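Local atomic coordinates of FAD linked oxidase-like protein (Myceliophthora thermophila, PDB entry 5L6G), a protein that oxidises the C1 hydroxyl of xylooligosaccharides and related sugars to lactones with a bicovalently bound FAD while reducing molecular oxygen to hydrogen peroxide. Residues A[238-243]-A[307-312]; A[344-349]-A[445-450]; A[374-379]-A[412-417]. All blocks are in the same frame, centred on the assembly; numbering follows the deposited sequence.

Overall arrangement
All three contacts belong to one eight-stranded antiparallel sheet. Contact 1 pairs strands 234-240 and 308-314 at one border, contact 2 sets strand 445-446 against 341-349 at the other, and contact 3 joins strands 374-381 and 409-417 between them. The centre of contact 3 lies about 13 Å from that of contact 2 and about 20 Å from that of contact 1; the centres of contacts 1 and 2 are about 26 Å apart. Contact 1 comes first along the chain, and contact 3 falls between the two segments of contact 2. Because strands 341-349 and 409-417 are neighbours, contacts 2 and 3 touch, K345 and S344 meeting L413, and the flavin-binding Y448 lies near the xylose site.

Contact 1: A[238-243]-A[307-312]; sequences EINLPW and NLSSVQ
The outer border of the eight-stranded antiparallel sheet is made where E238, on strand 234-240, pairs with S309 on the edge strand 308-314. The two residues form an antiparallel hydrogen-bonded pair: E238 N donates to S309 O at 3.0 Å, and S309 N returns a bond to E238 O at 2.8 Å. The N-to-C directions of the short strand pieces differ by 144°, antiparallel with a marked twist, and towards N307 water takes over. One water bridges N240 N and N307 O, the latter at 2.7 Å, and also reaches S309 OG; another joins N240 O to N307 N.

E238 and S309 share a polar face. The glutamate CG lies beside its own backbone N (chi1 -74°), and the chain then runs out extended past the two serines. Its OE1 stops 3.6 Å from S310 OG, but one water closes the distance, donating to E238 OE1 at 2.7 Å and bonding both S309 OG and S310 OG. S310 has a left-handed backbone conformation, which probably brings its hydroxyl round to the same water as that of S309. Small hydroxyls suit the place because they grip water without crowding the carboxylate. Q281, on the next strand, bonds E238 OE1 and N240 OD1. Replacing E238 by an alanine would remove the carboxylate and would probably cost both the bridging water and Q281 an acceptor.

The other face is apolar: I239 CG1 meets L308 CD2 at 4.0 Å, the branched chains crossing at a slant, and both residues rest on I297 of helix 290-304. A polar face opposite an apolar one packed on a helix is the pattern of a helix-backed antiparallel sheet at its edge strand.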
loop_
_atom_site.group_PDB
_atom_site.type_symbol
_atom_site.label_atom_id
_atom_site.label_comp_id
_atom_site.label_asym_id
_atom_site.label_seq_id
_atom_site.Cartn_x
_atom_site.Cartn_y
_atom_site.Cartn_z
ATOM N N GLU A 238 -7.890 -21.675 2.854
ATOM C CA GLU A 238 -6.735 -21.652 3.713
ATOM C C GLU A 238 -6.012 -22.984 3.650
ATOM O O GLU A 238 -6.618 -24.031 3.368
ATOM C CB GLU A 238 -7.189 -21.358 5.140
ATOM C CG GLU A 238 -7.574 -19.916 5.331
ATOM C CD GLU A 238 -8.471 -19.639 6.518
ATOM O OE1 GLU A 238 -8.525 -20.448 7.472
ATOM O OE2 GLU A 238 -9.107 -18.556 6.488
ATOM N N ILE A 239 -4.708 -22.937 3.892
ATOM C CA ILE A 239 -3.912 -24.150 4.036
ATOM C C ILE A 239 -3.038 -23.929 5.235
ATOM O O ILE A 239 -2.112 -23.119 5.186
ATOM C CB ILE A 239 -3.020 -24.445 2.813
ATOM C CG1 ILE A 239 -3.856 -24.528 1.529
ATOM C CG2 ILE A 239 -2.223 -25.725 3.048
ATOM C CD1 ILE A 239 -3.054 -24.393 0.250
ATOM N N ASN A 240 -3.342 -24.651 6.315
ATOM C CA ASN A 240 -2.550 -24.535 7.522
ATOM C C ASN A 240 -1.199 -25.203 7.327
ATOM O O ASN A 240 -1.113 -26.270 6.728
ATOM C CB ASN A 240 -3.284 -25.136 8.722
ATOM C CG ASN A 240 -4.431 -24.266 9.178
ATOM O OD1 ASN A 240 -4.311 -23.046 9.215
ATOM N ND2 ASN A 240 -5.542 -24.885 9.538
ATOM N N LEU A 241 -0.153 -24.540 7.815
ATOM C CA LEU A 241 1.209 -24.996 7.611
ATOM C C LEU A 241 1.814 -25.361 8.951
ATOM O O LEU A 241 1.683 -24.590 9.900
ATOM C CB LEU A 241 2.042 -23.897 6.966
ATOM C CG LEU A 241 1.593 -23.425 5.592
ATOM C CD1 LEU A 241 2.332 -22.144 5.213
ATOM C CD2 LEU A 241 1.803 -24.530 4.576
ATOM N N PRO A 242 2.513 -26.506 9.023
ATOM C CA PRO A 242 3.089 -26.967 10.282
ATOM C C PRO A 242 4.419 -26.307 10.589
ATOM O O PRO A 242 5.417 -26.993 10.825
ATOM C CB PRO A 242 3.280 -28.459 10.032
ATOM C CG PRO A 242 3.612 -28.516 8.591
ATOM C CD PRO A 242 2.700 -27.513 7.962
ATOM N N TRP A 243 4.426 -24.984 10.629
ATOM C CA TRP A 243 5.677 -24.251 10.717
ATOM C C TRP A 243 6.026 -23.950 12.178
ATOM O O TRP A 243 6.080 -22.809 12.613
ATOM C CB TRP A 243 5.600 -23.001 9.848
ATOM C CG TRP A 243 5.704 -23.285 8.360
ATOM C CD1 TRP A 243 5.535 -24.489 7.721
ATOM C CD2 TRP A 243 5.956 -22.326 7.337
ATOM N NE1 TRP A 243 5.709 -24.338 6.381
ATOM C CE2 TRP A 243 5.955 -23.017 6.110
ATOM C CE3 TRP A 243 6.209 -20.948 7.343
ATOM C CZ2 TRP A 243 6.180 -22.377 4.891
ATOM C CZ3 TRP A 243 6.440 -20.307 6.127
ATOM C CH2 TRP A 243 6.427 -21.032 4.920
ATOM N N ASN A 307 -3.404 -29.937 3.569
ATOM C CA ASN A 307 -4.818 -30.036 3.281
ATOM C C ASN A 307 -5.420 -28.662 3.130
ATOM O O ASN A 307 -5.046 -27.738 3.844
ATOM C CB ASN A 307 -5.535 -30.778 4.416
ATOM C CG ASN A 307 -5.239 -32.265 4.422
ATOM O OD1 ASN A 307 -4.221 -32.703 3.893
ATOM N ND2 ASN A 307 -6.128 -33.055 5.025
ATOM N N LEU A 308 -6.364 -28.538 2.204
ATOM C CA LEU A 308 -7.206 -27.346 2.103
ATOM C C LEU A 308 -8.137 -27.279 3.289
ATOM O O LEU A 308 -8.602 -28.308 3.766
ATOM C CB LEU A 308 -8.112 -27.406 0.872
ATOM C CG LEU A 308 -7.741 -26.806 -0.474
ATOM C CD1 LEU A 308 -8.926 -26.940 -1.436
ATOM C CD2 LEU A 308 -7.311 -25.364 -0.327
ATOM N N SER A 309 -8.452 -26.071 3.737
ATOM C CA SER A 309 -9.524 -25.898 4.718
ATOM C C SER A 309 -10.292 -24.614 4.435
ATOM O O SER A 309 -9.853 -23.778 3.629
ATOM C CB SER A 309 -8.975 -25.905 6.144
ATOM O OG SER A 309 -7.950 -24.942 6.307
ATOM N N SER A 310 -11.454 -24.484 5.074
ATOM C CA SER A 310 -12.261 -23.270 5.000
ATOM C C SER A 310 -12.481 -22.827 3.557
ATOM O O SER A 310 -12.311 -21.655 3.231
ATOM C CB SER A 310 -11.585 -22.126 5.772
ATOM O OG SER A 310 -11.476 -22.433 7.151
ATOM N N VAL A 311 -12.854 -23.760 2.694
ATOM C CA VAL A 311 -13.107 -23.418 1.303
ATOM C C VAL A 311 -14.494 -22.787 1.242
ATOM O O VAL A 311 -15.482 -23.432 1.571
ATOM C CB VAL A 311 -13.023 -24.650 0.403
ATOM C CG1 VAL A 311 -13.431 -24.313 -1.021
ATOM C CG2 VAL A 311 -11.617 -25.230 0.447
ATOM N N GLN A 312 -14.558 -21.529 0.834
ATOM C CA GLN A 312 -15.819 -20.779 0.798
ATOM C C GLN A 312 -15.951 -20.068 -0.541
ATOM O O GLN A 312 -15.098 -19.267 -0.898
ATOM C CB GLN A 312 -15.848 -19.728 1.907
ATOM C CG GLN A 312 -15.997 -20.272 3.321
ATOM C CD GLN A 312 -15.662 -19.221 4.370
ATOM O OE1 GLN A 312 -15.852 -18.028 4.152
ATOM N NE2 GLN A 312 -15.154 -19.666 5.510
HETATM O O HOH W 1 -8.932 -23.055 7.888
HETATM O O HOH W 2 -5.495 -26.492 6.212
HETATM O O HOH W 3 -2.555 -28.534 6.064
#

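Contact 2: A[344-349]-A[445-450]; sequences SKSLVT and WGMYIN. With FAD (flavin-adenine dinucleotide), chain D.
V348 and G446 join the short strand 445-446 to the border of the large antiparallel sheet as a hydrogen-bonded pair, V348 N reaching G446 O at 2.8 Å and G446 N reaching V348 O at 2.9 Å. Beside them, L347 CD2 packs on W445 CE3 at 3.6 Å. Past G446 the pairing passes to a side chain: Y448 N donates to S346 OG at 2.8 Å, a nearly straight bond (161°) for which a serine has just the length.

Y448 carries the contact on to the flavin. Its CB sits 3.7 Å from S346 OG, and with CG anti to the backbone N (chi1 176°) the ring leaves the sheet border. One ring face has N450 CB above it, offset toward the rim, while Y451 meets the ring edge-to-face. At the tip, OH accepts hydrogen bonds from N450 ND2, which approaches in its own amide plane, and from G168 N. Gripped in this way, the hydroxyl turns its own proton to the flavin, whose O2 lies in the plane of the phenol ring. N450 binds the cofactor too, its OD1 accepting from FAD O4' at 2.7 Å. The bond from Y448 OH to FAD O2 is very short, 2.5 Å.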
loop_
_atom_site.group_PDB
_atom_site.type_symbol
_atom_site.label_atom_id
_atom_site.label_comp_id
_atom_site.label_asym_id
_atom_site.label_seq_id
_atom_site.Cartn_x
_atom_site.Cartn_y
_atom_site.Cartn_z
ATOM N N SER A 344 5.935 -1.446 12.074
ATOM C CA SER A 344 5.872 -2.334 10.924
ATOM C C SER A 344 7.063 -2.158 10.013
ATOM O O SER A 344 7.671 -1.091 9.953
ATOM C CB SER A 344 4.566 -2.112 10.160
ATOM O OG SER A 344 4.530 -2.844 8.957
ATOM N N LYS A 345 7.434 -3.249 9.355
ATOM C CA LYS A 345 8.474 -3.231 8.350
ATOM C C LYS A 345 7.954 -3.988 7.140
ATOM O O LYS A 345 6.907 -4.685 7.189
ATOM C CB LYS A 345 9.769 -3.860 8.874
ATOM C CG LYS A 345 10.389 -3.148 10.062
ATOM C CD LYS A 345 11.783 -3.661 10.425
ATOM C CE LYS A 345 12.903 -3.079 9.570
ATOM N NZ LYS A 345 13.309 -1.678 9.894
ATOM N N SER A 346 8.663 -3.810 6.036
ATOM C CA SER A 346 8.372 -4.538 4.834
ATOM C C SER A 346 9.644 -5.018 4.183
ATOM O O SER A 346 10.770 -4.623 4.567
ATOM C CB SER A 346 7.637 -3.613 3.866
ATOM O OG SER A 346 8.536 -2.708 3.270
ATOM N N LEU A 347 9.454 -5.874 3.191
ATOM C CA LEU A 347 10.508 -6.317 2.341
ATOM C C LEU A 347 9.904 -6.755 1.020
ATOM O O LEU A 347 8.726 -7.134 0.935
ATOM C CB LEU A 347 11.234 -7.538 2.930
ATOM C CG LEU A 347 12.465 -7.392 3.811
ATOM C CD1 LEU A 347 12.893 -8.795 4.213
ATOM C CD2 LEU A 347 13.606 -6.705 3.115
ATOM N N VAL A 348 10.750 -6.678 0.006
ATOM C CA VAL A 348 10.562 -7.365 -1.256
ATOM C C VAL A 348 11.836 -8.166 -1.427
ATOM O O VAL A 348 12.934 -7.644 -1.216
ATOM C CB VAL A 348 10.408 -6.379 -2.414
ATOM C CG1 VAL A 348 10.324 -7.110 -3.750
ATOM C CG2 VAL A 348 9.164 -5.524 -2.197
ATOM N N THR A 349 11.711 -9.445 -1.742
ATOM C CA THR A 349 12.878 -10.265 -1.944
ATOM C C THR A 349 12.697 -11.156 -3.176
ATOM O O THR A 349 11.579 -11.418 -3.647
ATOM C CB THR A 349 13.213 -11.204 -0.744
ATOM O OG1 THR A 349 12.326 -12.335 -0.724
ATOM C CG2 THR A 349 13.223 -10.520 0.615
ATOM N N TRP A 445 16.821 -7.263 -2.829
ATOM C CA TRP A 445 15.768 -6.884 -1.909
ATOM C C TRP A 445 15.507 -5.403 -1.950
ATOM O O TRP A 445 16.380 -4.599 -2.304
ATOM C CB TRP A 445 16.071 -7.345 -0.470
ATOM C CG TRP A 445 17.207 -6.631 0.185
ATOM C CD1 TRP A 445 18.525 -6.954 0.116
ATOM C CD2 TRP A 445 17.123 -5.462 1.001
ATOM N NE1 TRP A 445 19.278 -6.055 0.839
ATOM C CE2 TRP A 445 18.435 -5.141 1.411
ATOM C CE3 TRP A 445 16.061 -4.663 1.438
ATOM C CZ2 TRP A 445 18.721 -4.040 2.224
ATOM C CZ3 TRP A 445 16.340 -3.579 2.271
ATOM C CH2 TRP A 445 17.674 -3.271 2.638
ATOM N N GLY A 446 14.272 -5.065 -1.607
ATOM C CA GLY A 446 13.863 -3.685 -1.428
ATOM C C GLY A 446 12.805 -3.623 -0.356
ATOM O O GLY A 446 12.567 -4.603 0.348
ATOM N N MET A 447 12.168 -2.467 -0.227
ATOM C CA MET A 447 11.096 -2.285 0.733
ATOM C C MET A 447 9.959 -1.513 0.088
ATOM O O MET A 447 10.120 -0.948 -0.979
ATOM C CB MET A 447 11.618 -1.583 1.986
ATOM C CG MET A 447 12.447 -2.518 2.860
ATOM S SD MET A 447 13.288 -1.716 4.239
ATOM C CE MET A 447 13.872 -3.138 5.155
ATOM N N TYR A 448 8.819 -1.497 0.755
ATOM C CA TYR A 448 7.557 -1.113 0.141
ATOM C C TYR A 448 6.904 -0.057 0.980
ATOM O O TYR A 448 6.452 -0.327 2.086
ATOM C CB TYR A 448 6.672 -2.350 0.065
ATOM C CG TYR A 448 5.265 -2.184 -0.457
ATOM C CD1 TYR A 448 5.005 -1.534 -1.640
ATOM C CD2 TYR A 448 4.199 -2.755 0.208
ATOM C CE1 TYR A 448 3.710 -1.427 -2.135
ATOM C CE2 TYR A 448 2.906 -2.673 -0.276
ATOM C CZ TYR A 448 2.663 -2.027 -1.453
ATOM O OH TYR A 448 1.361 -1.936 -1.911
ATOM N N ILE A 449 6.870 1.153 0.444
ATOM C CA ILE A 449 6.423 2.334 1.188
ATOM C C ILE A 449 4.933 2.329 1.574
ATOM O O ILE A 449 4.527 3.075 2.455
ATOM C CB ILE A 449 6.835 3.634 0.440
ATOM C CG1 ILE A 449 6.810 4.836 1.387
ATOM C CG2 ILE A 449 5.989 3.846 -0.803
ATOM C CD1 ILE A 449 7.254 6.127 0.731
ATOM N N ASN A 450 4.107 1.474 0.962
ATOM C CA ASN A 450 2.765 1.310 1.467
ATOM C C ASN A 450 2.744 0.655 2.845
ATOM O O ASN A 450 1.733 0.698 3.527
ATOM C CB ASN A 450 1.871 0.598 0.458
ATOM C CG ASN A 450 1.194 1.573 -0.483
ATOM O OD1 ASN A 450 1.171 2.768 -0.214
ATOM N ND2 ASN A 450 0.638 1.070 -1.579
HETATM P PA FAD D . -2.392 8.482 3.690
HETATM O O1A FAD D . -3.551 9.440 3.548
HETATM O O2A FAD D . -1.760 8.391 5.043
HETATM O O5B FAD D . -1.347 8.721 2.541
HETATM C C5B FAD D . -0.154 7.948 2.378
HETATM C C4B FAD D . 0.852 8.726 1.560
HETATM O O4B FAD D . 0.295 9.018 0.277
HETATM C C3B FAD D . 1.209 10.065 2.186
HETATM O O3B FAD D . 2.537 10.400 1.845
HETATM C C2B FAD D . 0.269 11.026 1.506
HETATM O O2B FAD D . 0.705 12.379 1.547
HETATM C C1B FAD D . 0.206 10.438 0.114
HETATM N N9A FAD D . -1.054 10.800 -0.540
HETATM C C8A FAD D . -2.297 10.587 -0.119
HETATM N N7A FAD D . -3.196 11.090 -0.999
HETATM C C5A FAD D . -2.474 11.610 -1.992
HETATM C C6A FAD D . -2.793 12.325 -3.225
HETATM N N6A FAD D . -4.097 12.502 -3.510
HETATM N N1A FAD D . -1.762 12.757 -3.981
HETATM C C2A FAD D . -0.480 12.548 -3.672
HETATM N N3A FAD D . -0.112 11.886 -2.535
HETATM C C4A FAD D . -1.073 11.419 -1.693
HETATM N N1 FAD D . -1.376 -1.919 1.377
HETATM C C2 FAD D . -1.352 -2.876 0.396
HETATM O O2 FAD D . -0.538 -2.751 -0.562
HETATM N N3 FAD D . -2.211 -3.924 0.426
HETATM C C4 FAD D . -3.135 -4.084 1.404
HETATM O O4 FAD D . -3.941 -5.056 1.448
HETATM C C4X FAD D . -3.216 -3.097 2.502
HETATM N N5 FAD D . -4.110 -3.179 3.530
HETATM C C5X FAD D . -4.194 -2.229 4.535
HETATM C C6 FAD D . -5.135 -2.308 5.570
HETATM C C7 FAD D . -5.161 -1.324 6.572
HETATM C C7M FAD D . -6.176 -1.459 7.680
HETATM C C8 FAD D . -4.224 -0.148 6.528
HETATM C C8M FAD D . -4.280 0.972 7.561
HETATM C C9 FAD D . -3.309 -0.086 5.483
HETATM C C9A FAD D . -3.242 -1.084 4.494
HETATM N N10 FAD D . -2.297 -1.041 3.434
HETATM C C10 FAD D . -2.241 -2.001 2.421
HETATM C "C1'" FAD D . -1.321 0.036 3.316
HETATM C "C2'" FAD D . -1.808 1.159 2.457
HETATM O "O2'" FAD D . -1.667 0.744 1.096
HETATM C "C3'" FAD D . -0.868 2.324 2.713
HETATM O "O3'" FAD D . -0.851 2.677 4.102
HETATM C "C4'" FAD D . -1.340 3.518 1.878
HETATM O "O4'" FAD D . -0.200 4.314 1.526
HETATM C "C5'" FAD D . -2.367 4.302 2.655
HETATM O "O5'" FAD D . -3.071 5.176 1.769
HETATM P P FAD D . -3.940 6.319 2.423
HETATM O O1P FAD D . -4.449 7.265 1.382
HETATM O O2P FAD D . -4.949 5.722 3.351
HETATM O O3P FAD D . -2.879 6.973 3.429
HETATM O O HOH W 4 8.769 -0.567 4.667
#

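Contact 3: A[374-379]-A[412-417]. With XYP (beta-D-xylopyranose), chain H.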
loop_
_atom_site.group_PDB
_atom_site.type_symbol
_atom_site.label_atom_id
_atom_site.label_comp_id
_atom_site.label_asym_id
_atom_site.label_seq_id
_atom_site.Cartn_x
_atom_site.Cartn_y
_atom_site.Cartn_z
ATOM N N SER A 374 1.216 -8.783 19.939
ATOM C CA SER A 374 0.509 -9.256 18.746
ATOM C C SER A 374 1.221 -8.900 17.441
ATOM O O SER A 374 0.946 -7.850 16.824
ATOM C CB SER A 374 -0.896 -8.658 18.699
ATOM O OG SER A 374 -1.660 -9.049 19.809
ATOM N N TRP A 375 2.047 -9.806 16.953
ATOM C CA TRP A 375 2.750 -9.591 15.723
ATOM C C TRP A 375 2.228 -10.542 14.638
ATOM O O TRP A 375 1.612 -11.559 14.942
ATOM C CB TRP A 375 4.247 -9.762 15.928
ATOM C CG TRP A 375 4.627 -11.151 16.299
ATOM C CD1 TRP A 375 4.772 -11.648 17.553
ATOM C CD2 TRP A 375 4.875 -12.234 15.404
ATOM N NE1 TRP A 375 5.102 -12.969 17.503
ATOM C CE2 TRP A 375 5.172 -13.354 16.188
ATOM C CE3 TRP A 375 4.878 -12.362 14.007
ATOM C CZ2 TRP A 375 5.484 -14.593 15.627
ATOM C CZ3 TRP A 375 5.170 -13.564 13.458
ATOM C CH2 TRP A 375 5.481 -14.672 14.258
ATOM N N TYR A 376 2.424 -10.163 13.380
ATOM C CA TYR A 376 2.225 -11.097 12.268
ATOM C C TYR A 376 3.222 -10.816 11.170
ATOM O O TYR A 376 3.838 -9.741 11.130
ATOM C CB TYR A 376 0.787 -11.076 11.713
ATOM C CG TYR A 376 0.316 -9.783 11.055
ATOM C CD1 TYR A 376 0.702 -9.458 9.745
ATOM C CD2 TYR A 376 -0.553 -8.917 11.714
ATOM C CE1 TYR A 376 0.257 -8.291 9.129
ATOM C CE2 TYR A 376 -1.010 -7.749 11.089
ATOM C CZ TYR A 376 -0.585 -7.449 9.800
ATOM O OH TYR A 376 -1.003 -6.294 9.162
ATOM N N ILE A 377 3.394 -11.808 10.304
ATOM C CA ILE A 377 4.146 -11.657 9.075
ATOM C C ILE A 377 3.259 -12.113 7.907
ATOM O O ILE A 377 2.584 -13.146 7.978
ATOM C CB ILE A 377 5.483 -12.439 9.098
ATOM C CG1 ILE A 377 6.270 -12.205 7.808
ATOM C CG2 ILE A 377 5.272 -13.929 9.298
ATOM C CD1 ILE A 377 7.686 -12.740 7.875
ATOM N N ILE A 378 3.246 -11.320 6.848
ATOM C CA ILE A 378 2.589 -11.732 5.623
ATOM C C ILE A 378 3.676 -11.911 4.571
ATOM O O ILE A 378 4.545 -11.069 4.434
ATOM C CB ILE A 378 1.547 -10.714 5.174
ATOM C CG1 ILE A 378 0.320 -10.801 6.074
ATOM C CG2 ILE A 378 1.168 -10.936 3.716
ATOM C CD1 ILE A 378 -0.759 -9.792 5.726
ATOM N N ILE A 379 3.652 -13.036 3.867
ATOM C CA ILE A 379 4.528 -13.249 2.740
ATOM C C ILE A 379 3.603 -13.430 1.554
ATOM O O ILE A 379 2.950 -14.467 1.418
ATOM C CB ILE A 379 5.433 -14.507 2.898
ATOM C CG1 ILE A 379 6.188 -14.472 4.226
ATOM C CG2 ILE A 379 6.431 -14.598 1.745
ATOM C CD1 ILE A 379 6.510 -15.836 4.769
ATOM N N GLU A 412 4.911 -8.083 4.688
ATOM C CA GLU A 412 4.513 -7.142 5.697
ATOM C C GLU A 412 4.865 -7.772 7.044
ATOM O O GLU A 412 4.462 -8.904 7.317
ATOM C CB GLU A 412 3.014 -6.857 5.657
ATOM C CG GLU A 412 2.608 -5.747 6.618
ATOM C CD GLU A 412 1.113 -5.482 6.642
ATOM O OE1 GLU A 412 0.329 -6.266 6.036
ATOM O OE2 GLU A 412 0.726 -4.493 7.302
ATOM N N LEU A 413 5.618 -7.035 7.857
ATOM C CA LEU A 413 5.935 -7.437 9.218
ATOM C C LEU A 413 5.312 -6.413 10.144
ATOM O O LEU A 413 5.517 -5.227 9.990
ATOM C CB LEU A 413 7.444 -7.530 9.464
ATOM C CG LEU A 413 8.305 -8.488 8.619
ATOM C CD1 LEU A 413 8.640 -7.903 7.266
ATOM C CD2 LEU A 413 9.596 -8.850 9.345
ATOM N N TYR A 414 4.537 -6.886 11.110
ATOM C CA TYR A 414 3.645 -6.014 11.864
ATOM C C TYR A 414 3.727 -6.377 13.323
ATOM O O TYR A 414 3.577 -7.537 13.684
ATOM C CB TYR A 414 2.225 -6.201 11.355
ATOM C CG TYR A 414 1.262 -5.068 11.602
ATOM C CD1 TYR A 414 1.094 -4.062 10.657
ATOM C CD2 TYR A 414 0.456 -5.037 12.728
ATOM C CE1 TYR A 414 0.187 -3.035 10.852
ATOM C CE2 TYR A 414 -0.463 -4.005 12.926
ATOM C CZ TYR A 414 -0.593 -3.017 11.968
ATOM O OH TYR A 414 -1.509 -2.011 12.115
ATOM N N ASP A 415 3.932 -5.380 14.173
ATOM C CA ASP A 415 4.193 -5.615 15.598
ATOM C C ASP A 415 3.319 -4.633 16.378
ATOM O O ASP A 415 3.624 -3.449 16.449
ATOM C CB ASP A 415 5.689 -5.426 15.862
ATOM C CG ASP A 415 6.063 -5.489 17.326
ATOM O OD1 ASP A 415 5.223 -5.912 18.178
ATOM O OD2 ASP A 415 7.238 -5.102 17.630
ATOM N N ARG A 416 2.214 -5.138 16.919
ATOM C CA ARG A 416 1.124 -4.310 17.437
ATOM C C ARG A 416 1.049 -4.458 18.946
ATOM O O ARG A 416 1.142 -5.574 19.454
ATOM C CB ARG A 416 -0.206 -4.759 16.828
ATOM C CG ARG A 416 -1.422 -4.038 17.378
ATOM C CD ARG A 416 -2.704 -4.587 16.776
ATOM N NE ARG A 416 -3.872 -3.842 17.241
ATOM C CZ ARG A 416 -5.127 -4.135 16.899
ATOM N NH1 ARG A 416 -5.397 -5.170 16.111
ATOM N NH2 ARG A 416 -6.123 -3.413 17.384
ATOM N N SER A 417 0.906 -3.346 19.654
ATOM C CA SER A 417 0.708 -3.402 21.099
ATOM C C SER A 417 -0.686 -2.892 21.427
ATOM O O SER A 417 -1.209 -2.038 20.702
ATOM C CB SER A 417 1.760 -2.553 21.831
ATOM O OG SER A 417 1.712 -1.201 21.437
HETATM O O1 XYP H . -1.335 -6.425 3.699
HETATM C C1 XYP H . -2.394 -5.983 4.546
HETATM C C2 XYP H . -3.301 -7.168 4.873
HETATM C C3 XYP H . -4.330 -6.799 5.933
HETATM C C4 XYP H . -3.638 -6.188 7.148
HETATM C C5 XYP H . -2.728 -5.025 6.731
HETATM O O2 XYP H . -3.963 -7.557 3.669
HETATM O O3 XYP H . -5.141 -7.937 6.271
HETATM O O4 XYP H . -4.616 -5.660 8.053
HETATM O O5 XYP H . -1.816 -5.413 5.709
#
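This is a regular antiparallel pairing of two inner strands, 374-381 and 409-417, in the eight-stranded sheet, and one of its faces lines the xylose site. Five residue pairs face each other, from S374 with R416 to I378 with E412. The shortest bond lies at the sugar end, where I378 N meets E412 O at 2.7 Å in the carbonyl plane (169° at the hydrogen); at the far end S374 N bonds R416 O only weakly.

Away from the sugar, I377 CG1 touches L413 CG at 4.3 Å, and L413 continues onto L429 and W432 of helix 426-437. Branched aliphatic chains suit this buried packing between sheet and helix.

On the opposite face stand Y376, I378, E412 and Y414. E412 is extended: a chi1 of -174° swings CG away from the backbone N, which carries its carboxylate up to the xylose. There OE1 accepts from XYP O1 at 2.9 Å, although the exact place of OE1 is uncertain. OE2 is bonded by Y96 OH; Y376 OH, 3.1 Å from E412 OE2, adds a weak interaction at most. The Y376 ring presents its edge to E412 OE1 and stands almost perpendicular to the carboxylate. I378 runs alongside E412, its CD1 3.8 Å from XYP C2, giving the sugar an apolar wall. Y451, T154 and R272 supply further hydrogen bonds to the xylose.

The two tyrosines pack together, with F342 also stacked on Y414. Their rings are nearly parallel (8°) but slid so far apart that they barely overlap. Over one face of Y376 sits instead a CH-pi contact, Y414 CB 3.5 Å from the ring centroid. The slide in turn sets Y376 OH over the Y414 ring, offset toward its rim and 3.4 Å from Y414 CD1.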